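Local coordinates for protein glycoside Hydrolase (Bacteroides uniformis, PDB 5T9X) that probably hydrolyses agarose-type galactans as a family 16 glycoside hydrolase of an agarose-degrading pathway in a gut bacterium, at residues 48-60 with 329-341. Numbering follows the deposited sequence.
Sequences FEYEWDKFPVPVS and FLVDWIRIYKPVE. With NA (sodium ion), chain D.
Trp52, from the loop before strand 65-69, packs against strand 329-341, its edge toward Trp333 and one face under Arg335. Its CB lies over the six-membered ring of Trp333, 3.7 Å from the centroid, while its benzo edge turns toward the face of that indole in an offset edge-to-face pair, planes at 66°. Arg335 CD lies 3.8 Å from the five-membered centroid of Trp52, and Tyr50 CB covers the opposite face. Extended from CG to NE (chi2 -177°, chi3 177°), Arg335 has methylenes enough to cover the indole and still bring its guanidinium to the Phe55 carbonyl. There NH1 and NH2 both donate to Phe55 O, at 3.0 and 3.2 Å; the oxygen lies near the guanidinium plane, and both nitrogens reach it from the same face of the carbonyl, NH2 from well above its plane. NH2 also forms a salt bridge with Glu165 on strand 162-169. Farther along, Val57 CG2 sits above the centre of the Tyr337 ring, 3.6 Å away. A water joins Trp52 NE1, Asp53 OD1 and Tyr337 OH. Glu51 chelates a sodium ion through both carboxylate oxygens, and Asp332 adds OD1 (2.2 Å) and its backbone O, hard oxygen ligands suited to a hard cation. Asp75, Asn77 and Gly118 complete this site, which ties the N-terminal loop to the last strand, on the outer, convex sheet expected of a GH16 beta-jelly-roll.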
# COMPACT_ATOMS: atom_id res chain seq x y z
N PHE A 48 3.48 -18.28 21.45
CA PHE A 48 2.83 -17.24 20.64
C PHE A 48 2.35 -16.11 21.53
O PHE A 48 1.70 -16.37 22.53
CB PHE A 48 1.61 -17.83 19.89
CG PHE A 48 1.96 -18.81 18.79
CD1 PHE A 48 3.28 -19.27 18.57
CD2 PHE A 48 0.95 -19.31 18.00
CE1 PHE A 48 3.57 -20.18 17.57
CE2 PHE A 48 1.23 -20.22 17.00
CZ PHE A 48 2.55 -20.66 16.79
N GLU A 49 2.69 -14.86 21.19
CA GLU A 49 2.16 -13.66 21.88
C GLU A 49 1.13 -12.88 21.06
O GLU A 49 0.21 -12.29 21.65
CB GLU A 49 3.29 -12.72 22.30
CG GLU A 49 4.32 -13.40 23.20
CD GLU A 49 5.30 -12.43 23.86
OE1 GLU A 49 5.15 -11.19 23.71
OE2 GLU A 49 6.22 -12.93 24.54
N TYR A 50 1.26 -12.87 19.73
CA TYR A 50 0.35 -12.10 18.88
C TYR A 50 -0.36 -12.99 17.85
O TYR A 50 0.12 -14.08 17.54
CB TYR A 50 1.13 -10.98 18.18
CG TYR A 50 1.92 -10.07 19.13
CD1 TYR A 50 1.32 -8.94 19.69
CD2 TYR A 50 3.25 -10.33 19.46
CE1 TYR A 50 2.01 -8.10 20.55
CE2 TYR A 50 3.95 -9.51 20.33
CZ TYR A 50 3.31 -8.38 20.87
OH TYR A 50 3.98 -7.51 21.73
N GLU A 51 -1.51 -12.53 17.36
CA GLU A 51 -2.24 -13.10 16.19
C GLU A 51 -1.30 -13.70 15.17
O GLU A 51 -1.46 -14.85 14.73
CB GLU A 51 -3.00 -11.98 15.44
CG GLU A 51 -4.38 -11.61 15.96
CD GLU A 51 -5.11 -10.60 15.08
OE1 GLU A 51 -4.47 -9.84 14.31
OE2 GLU A 51 -6.36 -10.50 15.15
N TRP A 52 -0.30 -12.89 14.81
CA TRP A 52 0.63 -13.20 13.72
C TRP A 52 1.74 -14.22 13.97
O TRP A 52 2.44 -14.60 13.02
CB TRP A 52 1.27 -11.92 13.18
CG TRP A 52 2.04 -11.11 14.16
CD1 TRP A 52 3.16 -11.46 14.81
CD2 TRP A 52 1.76 -9.77 14.53
NE1 TRP A 52 3.59 -10.42 15.59
CE2 TRP A 52 2.74 -9.37 15.44
CE3 TRP A 52 0.76 -8.87 14.19
CZ2 TRP A 52 2.75 -8.13 16.01
CZ3 TRP A 52 0.77 -7.62 14.77
CH2 TRP A 52 1.76 -7.26 15.67
N ASP A 53 1.92 -14.65 15.21
CA ASP A 53 3.01 -15.56 15.53
C ASP A 53 2.80 -16.96 14.94
O ASP A 53 3.75 -17.70 14.79
CB ASP A 53 3.26 -15.61 17.04
CG ASP A 53 4.03 -14.38 17.56
OD1 ASP A 53 4.83 -13.79 16.78
OD2 ASP A 53 3.87 -14.03 18.75
N LYS A 54 1.59 -17.31 14.53
CA LYS A 54 1.45 -18.49 13.69
C LYS A 54 2.26 -18.46 12.40
O LYS A 54 2.45 -19.52 11.78
CB LYS A 54 0.00 -18.81 13.36
CG LYS A 54 -0.79 -17.77 12.61
CD LYS A 54 -2.04 -18.41 11.97
CE LYS A 54 -3.29 -17.55 12.13
NZ LYS A 54 -4.51 -18.33 11.75
N PHE A 55 2.70 -17.28 11.97
CA PHE A 55 3.52 -17.14 10.77
C PHE A 55 4.91 -16.65 11.12
O PHE A 55 5.05 -15.60 11.70
CB PHE A 55 2.93 -16.11 9.83
CG PHE A 55 1.51 -16.37 9.37
CD1 PHE A 55 1.23 -17.38 8.50
CD2 PHE A 55 0.48 -15.51 9.74
CE1 PHE A 55 -0.06 -17.56 8.02
CE2 PHE A 55 -0.81 -15.70 9.28
CZ PHE A 55 -1.08 -16.72 8.41
N PRO A 56 5.95 -17.39 10.74
CA PRO A 56 7.29 -16.86 11.02
C PRO A 56 7.71 -15.76 10.05
O PRO A 56 7.12 -15.59 8.99
CB PRO A 56 8.19 -18.06 10.82
CG PRO A 56 7.51 -18.82 9.72
CD PRO A 56 6.01 -18.60 9.90
N VAL A 57 8.73 -15.02 10.46
CA VAL A 57 9.37 -14.04 9.63
C VAL A 57 10.05 -14.86 8.52
O VAL A 57 10.81 -15.76 8.81
CB VAL A 57 10.34 -13.15 10.41
CG1 VAL A 57 10.99 -12.14 9.48
CG2 VAL A 57 9.60 -12.41 11.51
N PRO A 58 9.73 -14.58 7.25
CA PRO A 58 10.10 -15.55 6.22
C PRO A 58 11.56 -15.49 5.77
O PRO A 58 11.89 -16.15 4.83
CB PRO A 58 9.16 -15.19 5.06
CG PRO A 58 8.83 -13.74 5.26
CD PRO A 58 8.95 -13.44 6.72
N VAL A 59 12.41 -14.73 6.43
CA VAL A 59 13.81 -14.61 6.05
C VAL A 59 14.66 -14.46 7.31
O VAL A 59 14.18 -13.94 8.31
CB VAL A 59 14.01 -13.42 5.08
CG1 VAL A 59 13.45 -12.12 5.66
CG2 VAL A 59 15.48 -13.27 4.66
N SER A 60 15.90 -14.93 7.24
CA SER A 60 16.82 -14.84 8.37
C SER A 60 17.26 -13.41 8.63
O SER A 60 17.46 -12.62 7.70
CB SER A 60 18.07 -15.71 8.13
OG SER A 60 19.04 -15.41 9.13
N PHE A 329 -11.40 -1.80 2.06
CA PHE A 329 -10.09 -2.48 2.21
C PHE A 329 -9.90 -2.80 3.69
O PHE A 329 -10.17 -1.93 4.54
CB PHE A 329 -8.99 -1.53 1.70
CG PHE A 329 -7.61 -2.11 1.68
CD1 PHE A 329 -7.37 -3.44 1.45
CD2 PHE A 329 -6.52 -1.26 1.83
CE1 PHE A 329 -6.08 -3.94 1.43
CE2 PHE A 329 -5.22 -1.73 1.79
CZ PHE A 329 -5.00 -3.08 1.60
N LEU A 330 -9.47 -4.03 3.98
CA LEU A 330 -9.32 -4.56 5.35
C LEU A 330 -7.89 -4.96 5.60
O LEU A 330 -7.30 -5.69 4.80
CB LEU A 330 -10.15 -5.82 5.56
CG LEU A 330 -11.67 -5.68 5.40
CD1 LEU A 330 -12.42 -7.00 5.51
CD2 LEU A 330 -12.19 -4.66 6.41
N VAL A 331 -7.32 -4.48 6.70
CA VAL A 331 -6.01 -4.91 7.12
C VAL A 331 -6.15 -5.40 8.54
O VAL A 331 -6.50 -4.64 9.46
CB VAL A 331 -4.98 -3.79 7.05
CG1 VAL A 331 -3.66 -4.23 7.69
CG2 VAL A 331 -4.75 -3.40 5.59
N ASP A 332 -5.86 -6.68 8.70
CA ASP A 332 -6.04 -7.41 9.95
C ASP A 332 -4.90 -7.07 10.86
O ASP A 332 -5.08 -6.90 12.06
CB ASP A 332 -6.06 -8.91 9.64
CG ASP A 332 -6.36 -9.80 10.85
OD1 ASP A 332 -6.61 -9.32 11.99
OD2 ASP A 332 -6.29 -11.03 10.62
N TRP A 333 -3.71 -7.03 10.29
CA TRP A 333 -2.55 -6.55 11.02
C TRP A 333 -1.43 -6.11 10.10
O TRP A 333 -1.37 -6.46 8.89
CB TRP A 333 -2.02 -7.62 11.99
CG TRP A 333 -1.81 -9.03 11.48
CD1 TRP A 333 -2.60 -10.08 11.76
CD2 TRP A 333 -0.72 -9.55 10.71
NE1 TRP A 333 -2.10 -11.22 11.20
CE2 TRP A 333 -0.94 -10.92 10.54
CE3 TRP A 333 0.42 -8.98 10.12
CZ2 TRP A 333 -0.08 -11.74 9.83
CZ3 TRP A 333 1.28 -9.80 9.41
CH2 TRP A 333 1.02 -11.16 9.27
N ILE A 334 -0.51 -5.38 10.72
CA ILE A 334 0.73 -4.96 10.09
C ILE A 334 1.85 -5.05 11.11
O ILE A 334 1.74 -4.48 12.20
CB ILE A 334 0.59 -3.56 9.44
CG1 ILE A 334 1.85 -3.23 8.66
CG2 ILE A 334 0.32 -2.47 10.47
CD1 ILE A 334 1.66 -1.99 7.81
N ARG A 335 2.91 -5.78 10.76
CA ARG A 335 4.01 -6.04 11.67
C ARG A 335 5.33 -5.65 11.06
O ARG A 335 5.49 -5.74 9.86
CB ARG A 335 4.00 -7.52 12.08
CG ARG A 335 4.37 -8.50 11.00
CD ARG A 335 4.24 -9.90 11.55
NE ARG A 335 4.51 -10.92 10.54
CZ ARG A 335 4.85 -12.19 10.78
NH1 ARG A 335 5.03 -12.62 12.03
NH2 ARG A 335 5.02 -13.04 9.76
N ILE A 336 6.28 -5.26 11.91
CA ILE A 336 7.54 -4.62 11.53
C ILE A 336 8.63 -5.17 12.42
O ILE A 336 8.50 -5.13 13.64
CB ILE A 336 7.45 -3.11 11.77
CG1 ILE A 336 6.21 -2.52 11.09
CG2 ILE A 336 8.68 -2.38 11.25
CD1 ILE A 336 6.09 -1.04 11.28
N TYR A 337 9.71 -5.68 11.82
CA TYR A 337 10.85 -6.24 12.55
C TYR A 337 12.13 -5.64 12.02
O TYR A 337 12.26 -5.38 10.80
CB TYR A 337 10.97 -7.78 12.38
CG TYR A 337 9.78 -8.60 12.86
CD1 TYR A 337 9.76 -9.19 14.14
CD2 TYR A 337 8.67 -8.80 12.03
CE1 TYR A 337 8.67 -9.95 14.57
CE2 TYR A 337 7.59 -9.54 12.46
CZ TYR A 337 7.60 -10.11 13.72
OH TYR A 337 6.52 -10.83 14.11
N LYS A 338 13.08 -5.43 12.92
CA LYS A 338 14.44 -5.06 12.57
C LYS A 338 15.38 -6.09 13.15
O LYS A 338 15.12 -6.64 14.22
CB LYS A 338 14.80 -3.70 13.14
CG LYS A 338 13.89 -2.56 12.71
CD LYS A 338 14.45 -1.26 13.27
CE LYS A 338 14.94 -0.29 12.21
NZ LYS A 338 15.98 -0.70 11.24
N PRO A 339 16.49 -6.34 12.45
CA PRO A 339 17.54 -7.19 12.98
C PRO A 339 18.33 -6.54 14.13
O PRO A 339 18.66 -5.38 14.06
CB PRO A 339 18.44 -7.44 11.77
CG PRO A 339 18.15 -6.37 10.80
CD PRO A 339 16.87 -5.69 11.19
N VAL A 340 18.58 -7.29 15.19
CA VAL A 340 19.41 -6.87 16.34
C VAL A 340 20.31 -8.03 16.76
O VAL A 340 20.07 -9.19 16.37
CB VAL A 340 18.57 -6.41 17.54
CG1 VAL A 340 17.76 -5.17 17.19
CG2 VAL A 340 17.63 -7.51 18.02
N GLU A 341 21.35 -7.70 17.54
CA GLU A 341 22.30 -8.70 18.07
C GLU A 341 21.58 -9.78 18.86
O GLU A 341 20.73 -9.46 19.69
CB GLU A 341 23.30 -8.04 19.02
CG GLU A 341 24.57 -7.48 18.39
CD GLU A 341 25.62 -7.09 19.44
OE1 GLU A 341 26.65 -7.81 19.59
OE2 GLU A 341 25.41 -6.08 20.15
NA NA D . -6.34 -8.04 13.75
O HOH W 1 6.13 -11.09 16.66